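NAD(P)-dependent oxidoreductase (Pseudomonas putida, PDB 7A3W) reduces imines, probably with NADPH as the hydride donor, and also carries out conjugate reduction and reductive amination. Local coordinates at residues K8-V13 / G33-N38. Sequence-based numbering, arbitrary orientation.
Sequences KPSVSV and GVTVWN. With NDP (NADPH dihydro-nicotinamide-adenine-dinucleotide phosphate), chain F.
Water joins Ser10 to Thr35 across two parallel strands: one molecule sits 2.9 Å from Ser10 OG and 2.6 Å from Thr35 OG1. The strands are the first two of a Rossmann fold, linked through helix 18-29 in a beta-alpha-beta unit. At their start a second water spans Lys8 O and Gly33 N. Between the strands, amides and carbonyls alternate as donors and acceptors. Val11 N binds Gly33 O, Thr35 N binds Val11 O, Val13 N binds Thr35 O and Trp37 N binds Val13 O. Ser12 CA also brings its hydrogen to Thr35 O, at 3.0 Å. Val11, Val13, Val34 and Val36 lie on one face, where helix 18-29 packs. Ser12 and Thr35 share the other with helix 58-64. Ser10 OG and Ser12 OG both bond to Ser65 OG, and Ser12 OG also to Ala61 O.

Just past the second strand, Asn38 holds NADPH. OD1 accepts from NDP O3B at 2.6 Å, and ND2 donates almost straight (175°) to the phosphate oxygen O2X at 2.8 Å. A leucine here would probably leave the adenosine 3'-hydroxyl and the 2'-phosphate without these amide partners. Asn38 OD1 also bonds to Leu16 N, and ND2 to Ser40 O.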
loop_
_atom_site.group_PDB
_atom_site.type_symbol
_atom_site.label_atom_id
_atom_site.label_comp_id
_atom_site.label_asym_id
_atom_site.label_seq_id
_atom_site.Cartn_x
_atom_site.Cartn_y
_atom_site.Cartn_z
ATOM N N LYS B 8 -3.760 -39.738 -7.397
ATOM C CA LYS B 8 -4.161 -38.526 -6.637
ATOM C C LYS B 8 -5.660 -38.616 -6.404
ATOM O O LYS B 8 -6.400 -39.107 -7.245
ATOM C CB LYS B 8 -3.705 -37.275 -7.389
ATOM C CG LYS B 8 -2.195 -37.201 -7.565
ATOM C CD LYS B 8 -1.602 -35.834 -7.418
ATOM C CE LYS B 8 -0.089 -35.858 -7.359
ATOM N NZ LYS B 8 0.475 -35.759 -8.723
ATOM N N PRO B 9 -6.159 -38.185 -5.232
ATOM C CA PRO B 9 -7.578 -38.336 -4.910
ATOM C C PRO B 9 -8.456 -37.317 -5.651
ATOM O O PRO B 9 -7.937 -36.428 -6.292
ATOM C CB PRO B 9 -7.595 -38.062 -3.409
ATOM C CG PRO B 9 -6.501 -37.022 -3.251
ATOM C CD PRO B 9 -5.399 -37.500 -4.181
ATOM N N SER B 10 -9.767 -37.503 -5.581
ATOM C CA SER B 10 -10.745 -36.634 -6.281
ATOM C C SER B 10 -10.927 -35.345 -5.485
ATOM O O SER B 10 -10.923 -35.401 -4.230
ATOM C CB SER B 10 -12.063 -37.324 -6.518
ATOM O OG SER B 10 -12.992 -36.424 -7.147
ATOM N N VAL B 11 -11.071 -34.225 -6.197
ATOM C CA VAL B 11 -11.440 -32.922 -5.589
ATOM C C VAL B 11 -12.649 -32.400 -6.348
ATOM O O VAL B 11 -12.673 -32.576 -7.537
ATOM C CB VAL B 11 -10.278 -31.932 -5.642
ATOM C CG1 VAL B 11 -10.644 -30.647 -4.930
ATOM C CG2 VAL B 11 -9.022 -32.553 -5.051
ATOM N N SER B 12 -13.575 -31.753 -5.658
ATOM C CA SER B 12 -14.726 -31.077 -6.295
ATOM C C SER B 12 -14.547 -29.559 -6.141
ATOM O O SER B 12 -14.003 -29.117 -5.118
ATOM C CB SER B 12 -16.035 -31.557 -5.740
ATOM O OG SER B 12 -16.261 -32.940 -6.027
ATOM N N VAL B 13 -14.893 -28.812 -7.182
ATOM C CA VAL B 13 -14.879 -27.325 -7.199
ATOM C C VAL B 13 -16.288 -26.897 -7.588
ATOM O O VAL B 13 -16.772 -27.341 -8.633
ATOM C CB VAL B 13 -13.806 -26.772 -8.156
ATOM C CG1 VAL B 13 -13.874 -25.253 -8.285
ATOM C CG2 VAL B 13 -12.399 -27.239 -7.750
ATOM N N GLY B 33 -8.078 -35.877 -10.075
ATOM C CA GLY B 33 -9.430 -36.035 -10.619
ATOM C C GLY B 33 -10.229 -34.834 -10.163
ATOM O O GLY B 33 -10.086 -34.451 -8.976
ATOM N N VAL B 34 -10.924 -34.160 -11.059
ATOM C CA VAL B 34 -11.713 -32.981 -10.612
ATOM C C VAL B 34 -13.137 -33.158 -11.095
ATOM O O VAL B 34 -13.313 -33.316 -12.290
ATOM C CB VAL B 34 -11.135 -31.644 -11.095
ATOM C CG1 VAL B 34 -11.989 -30.488 -10.594
ATOM C CG2 VAL B 34 -9.701 -31.468 -10.667
ATOM N N THR B 35 -14.088 -33.019 -10.178
ATOM C CA THR B 35 -15.519 -32.887 -10.495
ATOM C C THR B 35 -15.891 -31.431 -10.284
ATOM O O THR B 35 -15.617 -30.907 -9.193
ATOM C CB THR B 35 -16.372 -33.840 -9.656
ATOM O OG1 THR B 35 -16.035 -35.176 -10.036
ATOM C CG2 THR B 35 -17.854 -33.595 -9.842
ATOM N N VAL B 36 -16.513 -30.812 -11.280
ATOM C CA VAL B 36 -16.871 -29.377 -11.180
ATOM C C VAL B 36 -18.375 -29.263 -11.180
ATOM O O VAL B 36 -19.058 -30.166 -11.674
ATOM C CB VAL B 36 -16.227 -28.552 -12.304
ATOM C CG1 VAL B 36 -14.718 -28.613 -12.227
ATOM C CG2 VAL B 36 -16.706 -29.021 -13.674
ATOM N N TRP B 37 -18.856 -28.162 -10.628
ATOM C CA TRP B 37 -20.285 -27.790 -10.722
ATOM C C TRP B 37 -20.337 -26.283 -10.850
ATOM O O TRP B 37 -19.538 -25.595 -10.199
ATOM C CB TRP B 37 -21.093 -28.246 -9.509
ATOM C CG TRP B 37 -22.502 -27.743 -9.576
ATOM C CD1 TRP B 37 -23.516 -28.327 -10.279
ATOM C CD2 TRP B 37 -23.047 -26.543 -8.998
ATOM N NE1 TRP B 37 -24.658 -27.586 -10.152
ATOM C CE2 TRP B 37 -24.401 -26.483 -9.386
ATOM C CE3 TRP B 37 -22.536 -25.511 -8.205
ATOM C CZ2 TRP B 37 -25.255 -25.458 -8.976
ATOM C CZ3 TRP B 37 -23.377 -24.486 -7.819
ATOM C CH2 TRP B 37 -24.719 -24.453 -8.206
ATOM N N ASN B 38 -21.284 -25.779 -11.627
ATOM C CA ASN B 38 -21.518 -24.325 -11.726
ATOM C C ASN B 38 -22.997 -24.099 -11.973
ATOM O O ASN B 38 -23.607 -24.943 -12.634
ATOM C CB ASN B 38 -20.697 -23.679 -12.847
ATOM C CG ASN B 38 -20.677 -22.168 -12.754
ATOM O OD1 ASN B 38 -20.253 -21.615 -11.747
ATOM N ND2 ASN B 38 -21.094 -21.491 -13.815
HETATM P PA NDP F . -17.184 -14.417 -10.773
HETATM O O1A NDP F . -16.264 -14.666 -11.933
HETATM O O2A NDP F . -18.251 -13.348 -10.815
HETATM O O5B NDP F . -17.892 -15.817 -10.455
HETATM C C5B NDP F . -19.008 -15.876 -9.547
HETATM C C4B NDP F . -19.377 -17.329 -9.409
HETATM O O4B NDP F . -20.489 -17.461 -8.475
HETATM C C3B NDP F . -19.827 -18.023 -10.700
HETATM O O3B NDP F . -19.474 -19.384 -10.605
HETATM C C2B NDP F . -21.330 -17.806 -10.632
HETATM O O2B NDP F . -22.155 -18.709 -11.378
HETATM C C1B NDP F . -21.534 -18.117 -9.156
HETATM N N9A NDP F . -22.810 -17.654 -8.648
HETATM C C8A NDP F . -23.295 -16.377 -8.555
HETATM N N7A NDP F . -24.504 -16.327 -8.049
HETATM C C5A NDP F . -24.808 -17.648 -7.753
HETATM C C6A NDP F . -25.942 -18.267 -7.196
HETATM N N6A NDP F . -27.028 -17.606 -6.779
HETATM N N1A NDP F . -25.909 -19.608 -7.055
HETATM C C2A NDP F . -24.826 -20.284 -7.464
HETATM N N3A NDP F . -23.714 -19.820 -8.018
HETATM C C4A NDP F . -23.772 -18.479 -8.134
HETATM O O3 NDP F . -16.402 -14.223 -9.397
HETATM P PN NDP F . -14.889 -14.675 -9.068
HETATM O O1N NDP F . -14.041 -13.544 -9.511
HETATM O O2N NDP F . -14.611 -16.031 -9.646
HETATM O O5D NDP F . -14.923 -14.658 -7.482
HETATM C C5D NDP F . -15.436 -15.747 -6.685
HETATM C C4D NDP F . -15.110 -15.471 -5.239
HETATM O O4D NDP F . -13.669 -15.465 -5.046
HETATM C C3D NDP F . -15.626 -14.131 -4.680
HETATM O O3D NDP F . -16.212 -14.347 -3.404
HETATM C C2D NDP F . -14.379 -13.268 -4.675
HETATM O O2D NDP F . -14.477 -12.219 -3.720
HETATM C C1D NDP F . -13.272 -14.289 -4.400
HETATM N N1N NDP F . -11.938 -13.902 -4.952
HETATM C C2N NDP F . -11.732 -13.634 -6.288
HETATM C C3N NDP F . -10.538 -13.114 -6.747
HETATM C C7N NDP F . -10.283 -12.806 -8.184
HETATM O O7N NDP F . -9.234 -12.227 -8.465
HETATM N N7N NDP F . -11.127 -13.178 -9.132
HETATM C C4N NDP F . -9.425 -12.920 -5.794
HETATM C C5N NDP F . -9.732 -13.258 -4.427
HETATM C C6N NDP F . -10.873 -13.818 -4.082
HETATM P P2B NDP F . -22.411 -18.326 -12.929
HETATM O O1X NDP F . -22.844 -16.862 -12.899
HETATM O O2X NDP F . -21.168 -18.651 -13.727
HETATM O O3X NDP F . -23.557 -19.275 -13.212
HETATM O O HOH W 1 -8.513 -38.376 -8.634
HETATM O O HOH W 2 -13.770 -36.407 -9.935
#